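Long-range contacts in enoyl-CoA hydratase/carnithine racemase (Magnetospirillum magneticum, PDB 4NEK), which probably acts on enoyl-CoA thioesters as a member of the crotonase family, perhaps as a delta(3)-delta(2)-enoyl-CoA isomerase: residues Gly100-Ile105 with Pro120-His125; Ala145-Arg150 with Glu168-Ile173; Leu52-Gln57 with Asp181-Ala186. All blocks are in the same frame, centred on the assembly; numbering follows the deposited sequence.

The three contacts sit in one crotonase-type domain and differ in chemistry with their place in it. Interaction 3 is the buried one: strand 50-54 of the main sheet meets helix 179-194 through leucines and an alanine, with a glutamate and a water at one end. Interaction 1, partly buried, joins strands 101-103 and 123-125 by backbone hydrogen bonds, while interaction 2, also partly buried, is apolar packing between the ends of helices 139-147 and 164-169 beside subunit interfaces. Interactions 1 and 2 touch where Phe124 packs on Leu172 and Ile173; interaction 3 touches neither, though both are nested in the loop it closes.

Interaction 1: residues Gly100-Ile105 with Pro120-His125; sequences GAAIGI and PGTRFH
Gly100 and Arg123 make the first of four backbone hydrogen bonds that zip these segments together: Arg123 N gives its hydrogen to Gly100 O at 2.8 Å, almost straight at 173°. The ladder then changes direction at each step. Ala102 N donates to Arg123 O at 3.0 Å, and Ala102 O takes a more bent bond (142°) from His125 N at 3.2 Å. Gly104 N closes the series on His125 O at 2.8 Å. Strands 101-103 and 123-125 thus form a short parallel pair in the smaller sheet of the crotonase spiral; Ala101 and Ile103 continue its bonding to Ser61, and Phe124 to Phe162. Ala102 O has a further donor in Ser107 OG, and Ala101 N is taken by Asp59 OD1.

Both glycines at the ends, Gly100 and Gly104, take up positive phi, a region glycine enters more readily than residues with a side chain; Gly104 is also the N-cap residue of the helix that follows. On one face of the pair, Ile103 CD1 reaches the guanidinium edge of Arg123, in its plane, 3.8 Å from NH1. Arg123 gets there because its CG stands anti to the backbone N (chi1 -169°) and the chain runs on extended. Beside it, His125 offers its CB to Ile103 CG1, while the imidazole turns from the isoleucine and bonds through NE2 to Gly159 O. On the other face small Ala102 puts its CB 4.0 Å from Phe124 CD2; the methyl of Thr122, just before the strand, lies over one face of that ring, toward its rim. Thr122 OG1 is bound to Ala119 O.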
ATOM      1  N   GLY C 100     -15.896  -0.561 -16.623  1.00 26.61           N
ATOM      2  CA  GLY C 100     -16.399   0.731 -17.081  1.00 24.75           C
ATOM      3  C   GLY C 100     -17.190   1.442 -16.000  1.00 24.56           C
ATOM      4  O   GLY C 100     -16.741   1.554 -14.861  1.00 23.43           O
ATOM      5  N   ALA C 101     -18.397   1.862 -16.330  1.00 23.59           N
ATOM      6  CA  ALA C 101     -19.234   2.550 -15.360  1.00 24.67           C
ATOM      7  C   ALA C 101     -19.808   1.623 -14.284  1.00 24.15           C
ATOM      8  O   ALA C 101     -20.349   0.568 -14.592  1.00 24.21           O
ATOM      9  CB  ALA C 101     -20.360   3.237 -16.063  1.00 25.22           C
ATOM     10  N   ALA C 102     -19.639   2.013 -13.031  1.00 23.52           N
ATOM     11  CA  ALA C 102     -20.317   1.407 -11.894  1.00 23.30           C
ATOM     12  C   ALA C 102     -20.850   2.519 -11.043  1.00 24.55           C
ATOM     13  O   ALA C 102     -20.236   2.953 -10.083  1.00 24.51           O
ATOM     14  CB  ALA C 102     -19.375   0.540 -11.096  1.00 23.48           C
ATOM     15  N   ILE C 103     -22.016   3.021 -11.431  1.00 29.17           N
ATOM     16  CA  ILE C 103     -22.519   4.271 -10.899  1.00 28.47           C
ATOM     17  C   ILE C 103     -23.821   4.059 -10.177  1.00 26.24           C
ATOM     18  O   ILE C 103     -24.629   3.239 -10.568  1.00 24.16           O
ATOM     19  CB  ILE C 103     -22.708   5.296 -12.002  1.00 30.81           C
ATOM     20  CG1 ILE C 103     -21.371   5.545 -12.693  1.00 31.70           C
ATOM     21  CG2 ILE C 103     -23.274   6.603 -11.439  1.00 31.51           C
ATOM     22  CD1 ILE C 103     -21.508   6.406 -13.930  1.00 30.93           C
ATOM     23  N   GLY C 104     -23.970   4.788  -9.074  1.00 25.88           N
ATOM     24  CA  GLY C 104     -25.117   4.688  -8.233  1.00 26.50           C
ATOM     25  C   GLY C 104     -25.277   3.308  -7.700  1.00 29.40           C
ATOM     26  O   GLY C 104     -24.413   2.792  -7.009  1.00 34.12           O
ATOM     27  N   ILE C 105     -26.372   2.676  -8.091  1.00 32.03           N
ATOM     28  CA  ILE C 105     -26.653   1.290  -7.743  1.00 34.53           C
ATOM     29  C   ILE C 105     -25.572   0.340  -8.293  1.00 32.22           C
ATOM     30  O   ILE C 105     -25.286  -0.688  -7.723  1.00 32.02           O
ATOM     31  CB  ILE C 105     -28.085   0.907  -8.204  1.00 38.49           C
ATOM     32  CG1 ILE C 105     -28.452  -0.499  -7.754  1.00 43.94           C
ATOM     33  CG2 ILE C 105     -28.227   0.990  -9.717  1.00 40.70           C
ATOM     34  CD1 ILE C 105     -28.404  -0.697  -6.249  1.00 45.87           C
ATOM     35  N   PRO C 120      -9.553  -2.953 -15.077  1.00 30.03           N
ATOM     36  CA  PRO C 120      -8.680  -1.791 -14.885  1.00 31.09           C
ATOM     37  C   PRO C 120      -9.360  -0.451 -15.094  1.00 32.64           C
ATOM     38  O   PRO C 120      -9.161   0.470 -14.281  1.00 35.76           O
ATOM     39  CB  PRO C 120      -7.611  -1.994 -15.943  1.00 31.94           C
ATOM     40  CG  PRO C 120      -7.464  -3.452 -16.006  1.00 32.32           C
ATOM     41  CD  PRO C 120      -8.847  -4.010 -15.820  1.00 32.68           C
ATOM     42  N   GLY C 121     -10.180  -0.283 -16.116  1.00 27.71           N
ATOM     43  CA  GLY C 121     -10.795   1.066 -16.226  1.00 27.19           C
ATOM     44  C   GLY C 121     -12.055   1.363 -15.406  1.00 24.72           C
ATOM     45  O   GLY C 121     -12.724   2.358 -15.628  1.00 24.56           O
ATOM     46  N   THR C 122     -12.386   0.553 -14.415  1.00 23.01           N
ATOM     47  CA  THR C 122     -13.666   0.759 -13.741  1.00 21.79           C
ATOM     48  C   THR C 122     -13.731   2.077 -12.973  1.00 22.16           C
ATOM     49  O   THR C 122     -12.782   2.474 -12.283  1.00 22.85           O
ATOM     50  CB  THR C 122     -13.957  -0.366 -12.769  1.00 20.92           C
ATOM     51  OG1 THR C 122     -13.788  -1.621 -13.439  1.00 20.98           O
ATOM     52  CG2 THR C 122     -15.338  -0.285 -12.239  1.00 21.68           C
ATOM     53  N   ARG C 123     -14.851   2.757 -13.118  1.00 22.79           N
ATOM     54  CA  ARG C 123     -15.081   4.049 -12.475  1.00 27.11           C
ATOM     55  C   ARG C 123     -16.287   3.928 -11.525  1.00 25.75           C
ATOM     56  O   ARG C 123     -17.386   3.617 -11.959  1.00 25.01           O
ATOM     57  CB  ARG C 123     -15.331   5.058 -13.537  1.00 27.21           C
ATOM     58  CG  ARG C 123     -15.344   6.487 -13.092  1.00 33.35           C
ATOM     59  CD  ARG C 123     -15.602   7.397 -14.296  1.00 33.44           C
ATOM     60  NE  ARG C 123     -15.971   8.710 -13.813  1.00 38.24           N
ATOM     61  CZ  ARG C 123     -17.213   9.138 -13.570  1.00 44.20           C
ATOM     62  NH1 ARG C 123     -18.252   8.358 -13.790  1.00 47.02           N
ATOM     63  NH2 ARG C 123     -17.411  10.368 -13.087  1.00 47.84           N
ATOM     64  N   PHE C 124     -16.041   4.088 -10.234  1.00 23.25           N
ATOM     65  CA  PHE C 124     -17.081   3.927  -9.230  1.00 24.19           C
ATOM     66  C   PHE C 124     -17.585   5.301  -8.849  1.00 26.47           C
ATOM     67  O   PHE C 124     -16.801   6.250  -8.773  1.00 26.37           O
ATOM     68  CB  PHE C 124     -16.527   3.261  -7.988  1.00 24.11           C
ATOM     69  CG  PHE C 124     -15.941   1.908  -8.239  1.00 23.22           C
ATOM     70  CD1 PHE C 124     -14.620   1.788  -8.619  1.00 24.72           C
ATOM     71  CD2 PHE C 124     -16.721   0.762  -8.123  1.00 21.49           C
ATOM     72  CE1 PHE C 124     -14.080   0.537  -8.883  1.00 25.40           C
ATOM     73  CE2 PHE C 124     -16.200  -0.475  -8.374  1.00 22.79           C
ATOM     74  CZ  PHE C 124     -14.873  -0.597  -8.747  1.00 24.36           C
ATOM     75  N   HIS C 125     -18.889   5.445  -8.618  1.00 27.10           N
ATOM     76  CA  HIS C 125     -19.423   6.778  -8.307  1.00 26.06           C
ATOM     77  C   HIS C 125     -20.743   6.682  -7.608  1.00 25.60           C
ATOM     78  O   HIS C 125     -21.592   5.939  -8.034  1.00 21.67           O
ATOM     79  CB  HIS C 125     -19.580   7.564  -9.604  1.00 27.14           C
ATOM     80  CG  HIS C 125     -19.679   9.034  -9.416  1.00 28.74           C
ATOM     81  ND1 HIS C 125     -19.947   9.892 -10.459  1.00 29.93           N
ATOM     82  CD2 HIS C 125     -19.569   9.806  -8.309  1.00 30.36           C
ATOM     83  CE1 HIS C 125     -20.006  11.129 -10.004  1.00 30.52           C
ATOM     84  NE2 HIS C 125     -19.761  11.107  -8.705  1.00 29.92           N
TER

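Interaction 2: residues Ala145-Arg150 with Glu168-Ile173; sequences ALAGHR and EAVGLI
Ala147 CB rests against Val170 CG1 at 3.6 Å, the closest meeting of apolar side chains here. The small methyl lets the two backbones come near, with Ala147 CA 4.9 Å from Val170 CA. Next to it, Leu146 sets its CB and CD2 against Val170 O, 3.4 and 3.6 Å away. The other branch, CD1, goes on to Leu172 CD1 at 4.2 Å, the two leucine side chains crossing at about a right angle. Leu172 is turned to meet it with CG anti to the backbone N (chi1 -168°).

Two helix ends are being joined, 139-147 and 164-169, and glycines shape both. Gly171 finishes the second helix with a Schellman motif, its positive phi allowing two bonds back into the last turn. Gly171 N also donates to Glu168 O at 3.1 Å. A side chain at Gly171 would collide with the preceding carbonyl oxygen and point at Leu146. Gly148, also at positive phi, leaves the first helix and serves as N-cap of helix 149-156.

Farther out, Leu172 packs on Leu110, Pro111 and Phe162 of its own chain. Gly171 O accepts from the NE of Arg150 of a neighbouring subunit, and Arg150 of this chain makes the equivalent bond to Gly171 O of a different neighbouring subunit.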
ATOM      1  N   ALA C 145     -18.489   1.682   7.078  1.00 29.28           N
ATOM      2  CA  ALA C 145     -17.936   0.476   7.706  1.00 30.35           C
ATOM      3  C   ALA C 145     -16.688  -0.006   6.939  1.00 30.51           C
ATOM      4  O   ALA C 145     -15.713  -0.402   7.545  1.00 28.48           O
ATOM      5  CB  ALA C 145     -18.969  -0.633   7.746  1.00 30.18           C
ATOM      6  N   LEU C 146     -16.708   0.059   5.617  1.00 25.38           N
ATOM      7  CA  LEU C 146     -15.584  -0.434   4.850  1.00 27.40           C
ATOM      8  C   LEU C 146     -14.415   0.514   4.792  1.00 26.34           C
ATOM      9  O   LEU C 146     -13.261   0.099   4.907  1.00 26.19           O
ATOM     10  CB  LEU C 146     -16.012  -0.724   3.416  1.00 27.35           C
ATOM     11  CG  LEU C 146     -16.875  -1.987   3.225  1.00 29.31           C
ATOM     12  CD1 LEU C 146     -17.466  -1.948   1.818  1.00 29.32           C
ATOM     13  CD2 LEU C 146     -16.069  -3.283   3.483  1.00 27.76           C
ATOM     14  N   ALA C 147     -14.703   1.782   4.586  1.00 27.84           N
ATOM     15  CA  ALA C 147     -13.680   2.758   4.230  1.00 27.75           C
ATOM     16  C   ALA C 147     -13.310   3.682   5.372  1.00 25.12           C
ATOM     17  O   ALA C 147     -12.345   4.436   5.293  1.00 26.81           O
ATOM     18  CB  ALA C 147     -14.175   3.591   3.064  1.00 27.30           C
ATOM     19  N   GLY C 148     -14.078   3.628   6.441  1.00 25.00           N
ATOM     20  CA  GLY C 148     -13.981   4.648   7.471  1.00 23.64           C
ATOM     21  C   GLY C 148     -14.746   5.896   7.047  1.00 25.89           C
ATOM     22  O   GLY C 148     -15.003   6.137   5.849  1.00 27.25           O
ATOM     23  N   HIS C 149     -15.133   6.699   8.024  1.00 25.97           N
ATOM     24  CA  HIS C 149     -16.055   7.765   7.767  1.00 25.45           C
ATOM     25  C   HIS C 149     -15.503   8.815   6.783  1.00 26.89           C
ATOM     26  O   HIS C 149     -16.226   9.338   5.954  1.00 26.06           O
ATOM     27  CB  HIS C 149     -16.449   8.414   9.084  1.00 26.50           C
ATOM     28  CG  HIS C 149     -17.418   9.509   8.888  1.00 28.86           C
ATOM     29  ND1 HIS C 149     -18.754   9.281   8.640  1.00 31.58           N
ATOM     30  CD2 HIS C 149     -17.231  10.838   8.768  1.00 30.87           C
ATOM     31  CE1 HIS C 149     -19.363  10.428   8.419  1.00 31.99           C
ATOM     32  NE2 HIS C 149     -18.459  11.391   8.484  1.00 35.42           N
ATOM     33  N   ARG C 150     -14.220   9.122   6.891  1.00 27.43           N
ATOM     34  CA  ARG C 150     -13.655  10.182   6.093  1.00 26.02           C
ATOM     35  C   ARG C 150     -13.485   9.824   4.641  1.00 28.04           C
ATOM     36  O   ARG C 150     -13.770  10.649   3.778  1.00 23.78           O
ATOM     37  CB  ARG C 150     -12.339  10.663   6.663  1.00 25.36           C
ATOM     38  CG  ARG C 150     -12.664  11.639   7.764  1.00 25.72           C
ATOM     39  CD  ARG C 150     -11.765  11.506   8.936  1.00 26.58           C
ATOM     40  NE  ARG C 150     -11.795  10.159   9.447  1.00 26.70           N
ATOM     41  CZ  ARG C 150     -12.727   9.681  10.241  1.00 26.71           C
ATOM     42  NH1 ARG C 150     -13.759  10.427  10.620  1.00 27.70           N
ATOM     43  NH2 ARG C 150     -12.620   8.438  10.648  1.00 25.80           N
ATOM     44  N   GLU C 168     -10.265  -1.422  -4.143  1.00 24.33           N
ATOM     45  CA  GLU C 168      -9.598  -2.533  -3.542  1.00 25.08           C
ATOM     46  C   GLU C 168      -9.102  -2.187  -2.142  1.00 24.88           C
ATOM     47  O   GLU C 168      -9.220  -2.988  -1.230  1.00 28.45           O
ATOM     48  CB  GLU C 168      -8.459  -3.059  -4.394  1.00 26.64           C
ATOM     49  CG  GLU C 168      -7.866  -4.324  -3.790  1.00 30.60           C
ATOM     50  CD  GLU C 168      -6.978  -5.148  -4.725  1.00 35.23           C
ATOM     51  OE1 GLU C 168      -6.726  -4.711  -5.865  1.00 39.98           O
ATOM     52  OE2 GLU C 168      -6.526  -6.265  -4.321  1.00 43.56           O
ATOM     53  N   ALA C 169      -8.554  -1.012  -1.932  1.00 23.73           N
ATOM     54  CA  ALA C 169      -8.025  -0.710  -0.604  1.00 25.13           C
ATOM     55  C   ALA C 169      -9.120  -0.771   0.480  1.00 26.28           C
ATOM     56  O   ALA C 169      -8.864  -1.209   1.566  1.00 25.09           O
ATOM     57  CB  ALA C 169      -7.379   0.664  -0.602  1.00 25.59           C
ATOM     58  N   VAL C 170     -10.335  -0.337   0.193  1.00 24.50           N
ATOM     59  CA  VAL C 170     -11.345  -0.380   1.216  1.00 25.77           C
ATOM     60  C   VAL C 170     -12.152  -1.665   1.220  1.00 29.06           C
ATOM     61  O   VAL C 170     -13.099  -1.777   1.998  1.00 31.61           O
ATOM     62  CB  VAL C 170     -12.300   0.822   1.125  1.00 27.34           C
ATOM     63  CG1 VAL C 170     -11.501   2.112   1.079  1.00 27.05           C
ATOM     64  CG2 VAL C 170     -13.243   0.735  -0.078  1.00 26.02           C
ATOM     65  N   GLY C 171     -11.802  -2.644   0.381  1.00 28.83           N
ATOM     66  CA  GLY C 171     -12.474  -3.935   0.439  1.00 27.60           C
ATOM     67  C   GLY C 171     -13.822  -3.995  -0.278  1.00 28.38           C
ATOM     68  O   GLY C 171     -14.669  -4.891  -0.048  1.00 24.60           O
ATOM     69  N   LEU C 172     -14.005  -3.082  -1.209  1.00 28.74           N
ATOM     70  CA  LEU C 172     -15.191  -3.126  -2.035  1.00 27.26           C
ATOM     71  C   LEU C 172     -15.071  -4.185  -3.103  1.00 25.74           C
ATOM     72  O   LEU C 172     -16.061  -4.724  -3.549  1.00 24.80           O
ATOM     73  CB  LEU C 172     -15.420  -1.769  -2.676  1.00 27.86           C
ATOM     74  CG  LEU C 172     -16.764  -1.569  -3.335  1.00 29.65           C
ATOM     75  CD1 LEU C 172     -17.934  -1.620  -2.337  1.00 31.30           C
ATOM     76  CD2 LEU C 172     -16.748  -0.230  -4.032  1.00 30.49           C
ATOM     77  N   ILE C 173     -13.860  -4.458  -3.546  1.00 25.68           N
ATOM     78  CA  ILE C 173     -13.641  -5.495  -4.579  1.00 24.69           C
ATOM     79  C   ILE C 173     -12.498  -6.370  -4.108  1.00 25.38           C
ATOM     80  O   ILE C 173     -11.669  -5.910  -3.329  1.00 27.56           O
ATOM     81  CB  ILE C 173     -13.252  -4.923  -5.966  1.00 22.13           C
ATOM     82  CG1 ILE C 173     -11.932  -4.171  -5.891  1.00 21.75           C
ATOM     83  CG2 ILE C 173     -14.335  -4.014  -6.477  1.00 22.69           C
ATOM     84  CD1 ILE C 173     -11.544  -3.526  -7.214  1.00 22.73           C
TER

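Interaction 3: residues Leu52-Gln57 with Asp181-Ala186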
ATOM      1  N   LEU C  52     -23.856 -15.276 -10.567  1.00 27.05           N
ATOM      2  CA  LEU C  52     -22.827 -14.448 -11.147  1.00 27.30           C
ATOM      3  C   LEU C  52     -23.468 -13.294 -11.930  1.00 27.30           C
ATOM      4  O   LEU C  52     -24.152 -13.514 -12.901  1.00 25.56           O
ATOM      5  CB  LEU C  52     -21.978 -15.272 -12.080  1.00 27.36           C
ATOM      6  CG  LEU C  52     -21.017 -14.484 -12.962  1.00 28.86           C
ATOM      7  CD1 LEU C  52     -20.029 -13.740 -12.097  1.00 29.78           C
ATOM      8  CD2 LEU C  52     -20.249 -15.410 -13.865  1.00 30.09           C
ATOM      9  N   ILE C  53     -23.225 -12.067 -11.490  1.00 27.59           N
ATOM     10  CA  ILE C  53     -23.807 -10.897 -12.112  1.00 29.97           C
ATOM     11  C   ILE C  53     -22.821 -10.193 -12.980  1.00 27.67           C
ATOM     12  O   ILE C  53     -21.751  -9.848 -12.522  1.00 27.38           O
ATOM     13  CB  ILE C  53     -24.198  -9.861 -11.082  1.00 33.09           C
ATOM     14  CG1 ILE C  53     -25.088 -10.470 -10.037  1.00 38.34           C
ATOM     15  CG2 ILE C  53     -24.959  -8.708 -11.710  1.00 33.45           C
ATOM     16  CD1 ILE C  53     -25.137  -9.563  -8.836  1.00 43.54           C
ATOM     17  N   LEU C  54     -23.237  -9.934 -14.209  1.00 25.39           N
ATOM     18  CA  LEU C  54     -22.380  -9.357 -15.242  1.00 26.01           C
ATOM     19  C   LEU C  54     -23.056  -8.176 -15.912  1.00 25.58           C
ATOM     20  O   LEU C  54     -24.276  -8.039 -15.868  1.00 24.10           O
ATOM     21  CB  LEU C  54     -22.135 -10.375 -16.358  1.00 25.56           C
ATOM     22  CG  LEU C  54     -21.531 -11.687 -15.881  1.00 26.47           C
ATOM     23  CD1 LEU C  54     -21.373 -12.683 -17.031  1.00 28.59           C
ATOM     24  CD2 LEU C  54     -20.192 -11.443 -15.238  1.00 25.11           C
ATOM     25  N   GLY C  55     -22.253  -7.353 -16.570  1.00 24.68           N
ATOM     26  CA  GLY C  55     -22.786  -6.302 -17.407  1.00 23.34           C
ATOM     27  C   GLY C  55     -22.494  -6.535 -18.871  1.00 22.03           C
ATOM     28  O   GLY C  55     -22.428  -7.663 -19.354  1.00 18.49           O
ATOM     29  N   SER C  56     -22.330  -5.429 -19.589  1.00 24.68           N
ATOM     30  CA  SER C  56     -22.052  -5.472 -21.016  1.00 26.23           C
ATOM     31  C   SER C  56     -20.573  -5.750 -21.174  1.00 28.55           C
ATOM     32  O   SER C  56     -19.853  -5.981 -20.177  1.00 33.43           O
ATOM     33  CB  SER C  56     -22.435  -4.160 -21.663  1.00 26.77           C
ATOM     34  OG  SER C  56     -21.431  -3.156 -21.470  1.00 24.39           O
ATOM     35  N   GLN C  57     -20.100  -5.701 -22.406  1.00 28.52           N
ATOM     36  CA  GLN C  57     -18.679  -5.871 -22.652  1.00 30.46           C
ATOM     37  C   GLN C  57     -17.928  -4.613 -22.325  1.00 29.75           C
ATOM     38  O   GLN C  57     -16.709  -4.635 -22.305  1.00 34.16           O
ATOM     39  CB  GLN C  57     -18.413  -6.301 -24.108  1.00 32.66           C
ATOM     40  CG  GLN C  57     -18.856  -7.727 -24.444  1.00 32.59           C
ATOM     41  CD  GLN C  57     -18.589  -8.738 -23.312  1.00 35.67           C
ATOM     42  OE1 GLN C  57     -19.508  -9.181 -22.625  1.00 37.87           O
ATOM     43  NE2 GLN C  57     -17.330  -9.071 -23.097  1.00 36.57           N
ATOM     44  N   ASP C 181     -10.004 -11.099 -19.532  1.00 26.71           N
ATOM     45  CA  ASP C 181     -10.089 -12.277 -18.662  1.00 27.22           C
ATOM     46  C   ASP C 181     -11.075 -12.121 -17.518  1.00 26.92           C
ATOM     47  O   ASP C 181     -11.200 -13.004 -16.654  1.00 26.19           O
ATOM     48  CB  ASP C 181      -8.727 -12.555 -18.038  1.00 31.84           C
ATOM     49  CG  ASP C 181      -7.652 -12.928 -19.076  1.00 35.13           C
ATOM     50  OD1 ASP C 181      -8.013 -13.490 -20.135  1.00 38.16           O
ATOM     51  OD2 ASP C 181      -6.459 -12.631 -18.837  1.00 34.20           O
ATOM     52  N   LEU C 182     -11.795 -11.008 -17.504  1.00 23.68           N
ATOM     53  CA  LEU C 182     -12.588 -10.675 -16.350  1.00 22.30           C
ATOM     54  C   LEU C 182     -13.708 -11.675 -16.117  1.00 22.70           C
ATOM     55  O   LEU C 182     -13.852 -12.212 -15.011  1.00 24.59           O
ATOM     56  CB  LEU C 182     -13.119  -9.263 -16.498  1.00 21.68           C
ATOM     57  CG  LEU C 182     -14.170  -8.837 -15.477  1.00 22.34           C
ATOM     58  CD1 LEU C 182     -13.577  -8.692 -14.092  1.00 21.97           C
ATOM     59  CD2 LEU C 182     -14.804  -7.509 -15.890  1.00 25.20           C
ATOM     60  N   GLU C 183     -14.489 -11.943 -17.152  1.00 24.61           N
ATOM     61  CA  GLU C 183     -15.642 -12.833 -17.030  1.00 27.06           C
ATOM     62  C   GLU C 183     -15.224 -14.262 -16.731  1.00 28.97           C
ATOM     63  O   GLU C 183     -15.826 -14.941 -15.883  1.00 27.09           O
ATOM     64  CB  GLU C 183     -16.506 -12.779 -18.273  1.00 27.33           C
ATOM     65  CG  GLU C 183     -17.210 -11.437 -18.454  1.00 31.01           C
ATOM     66  CD  GLU C 183     -18.347 -11.425 -19.505  1.00 34.31           C
ATOM     67  OE1 GLU C 183     -18.756 -12.528 -19.962  1.00 35.39           O
ATOM     68  OE2 GLU C 183     -18.863 -10.312 -19.860  1.00 31.83           O
ATOM     69  N   GLU C 184     -14.141 -14.695 -17.361  1.00 30.19           N
ATOM     70  CA  GLU C 184     -13.627 -16.030 -17.110  1.00 31.98           C
ATOM     71  C   GLU C 184     -13.206 -16.199 -15.666  1.00 29.14           C
ATOM     72  O   GLU C 184     -13.433 -17.214 -15.036  1.00 29.15           O
ATOM     73  CB  GLU C 184     -12.387 -16.217 -17.926  1.00 39.36           C
ATOM     74  CG  GLU C 184     -12.136 -17.667 -18.239  1.00 56.70           C
ATOM     75  CD  GLU C 184     -10.957 -17.920 -19.202  1.00 73.73           C
ATOM     76  OE1 GLU C 184     -10.402 -16.946 -19.787  1.00 82.85           O
ATOM     77  OE2 GLU C 184     -10.605 -19.118 -19.404  1.00 81.39           O
ATOM     78  N   THR C 185     -12.539 -15.181 -15.148  1.00 26.37           N
ATOM     79  CA  THR C 185     -12.019 -15.239 -13.795  1.00 25.01           C
ATOM     80  C   THR C 185     -13.158 -15.205 -12.785  1.00 25.31           C
ATOM     81  O   THR C 185     -13.124 -15.905 -11.785  1.00 23.00           O
ATOM     82  CB  THR C 185     -11.110 -14.040 -13.546  1.00 24.14           C
ATOM     83  OG1 THR C 185     -10.070 -14.056 -14.512  1.00 26.70           O
ATOM     84  CG2 THR C 185     -10.480 -14.103 -12.199  1.00 24.21           C
ATOM     85  N   ALA C 186     -14.137 -14.331 -13.017  1.00 23.40           N
ATOM     86  CA  ALA C 186     -15.255 -14.272 -12.138  1.00 24.23           C
ATOM     87  C   ALA C 186     -16.016 -15.587 -12.184  1.00 25.65           C
ATOM     88  O   ALA C 186     -16.495 -16.064 -11.153  1.00 24.90           O
ATOM     89  CB  ALA C 186     -16.158 -13.120 -12.498  1.00 25.19           C
TER
HETATM   90  O   HOH W   1     -18.344  -7.992 -18.806  1.00 25.10           O
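This is a strand-to-helix packing contact, largely buried, in which helix 179-194 lies on one face of the crotonase main sheet at strand 50-54. Leu52 and Leu54, two residues apart on the strand, both turn toward the helix, as alternate residues of a strand do. Leu52 CD1 meets Ala186 CB at 3.9 Å; alanine suits the place because its short side chain lets the helix lie near the sheet, and it also touches Ala97 of the adjacent strand 94-98. Leu54 CD1 comes equally near Glu183, 3.9 Å from OE1, its chain crossing the glutamate obliquely.

Glu183 is where the apolar packing gives way to polar contacts. With CG anti to the carbonyl carbon (chi1 -68°) and the chain extended beyond it, the carboxylate is carried past Leu54 to the loop after the strand. Its charge is met by Arg17 of strand 13-18, whose NH1 forms a salt bridge with OE2 and also bonds to Gly55 O, so one arginine serves both segments. At Glu183 an alanine would probably leave Arg17 without its acidic mate, and a water between loop and helix with one acceptor fewer, and open a gap beside Leu54.

On the far side of the helix, Thr185 folds back to bond Asp181 O through OG1 at 2.6 Å, on the opposite face of that carbonyl from Thr185 N. Between loop and helix, a single water donates to Ser56 O at 2.9 Å and to Glu183 OE2 at 2.6 Å.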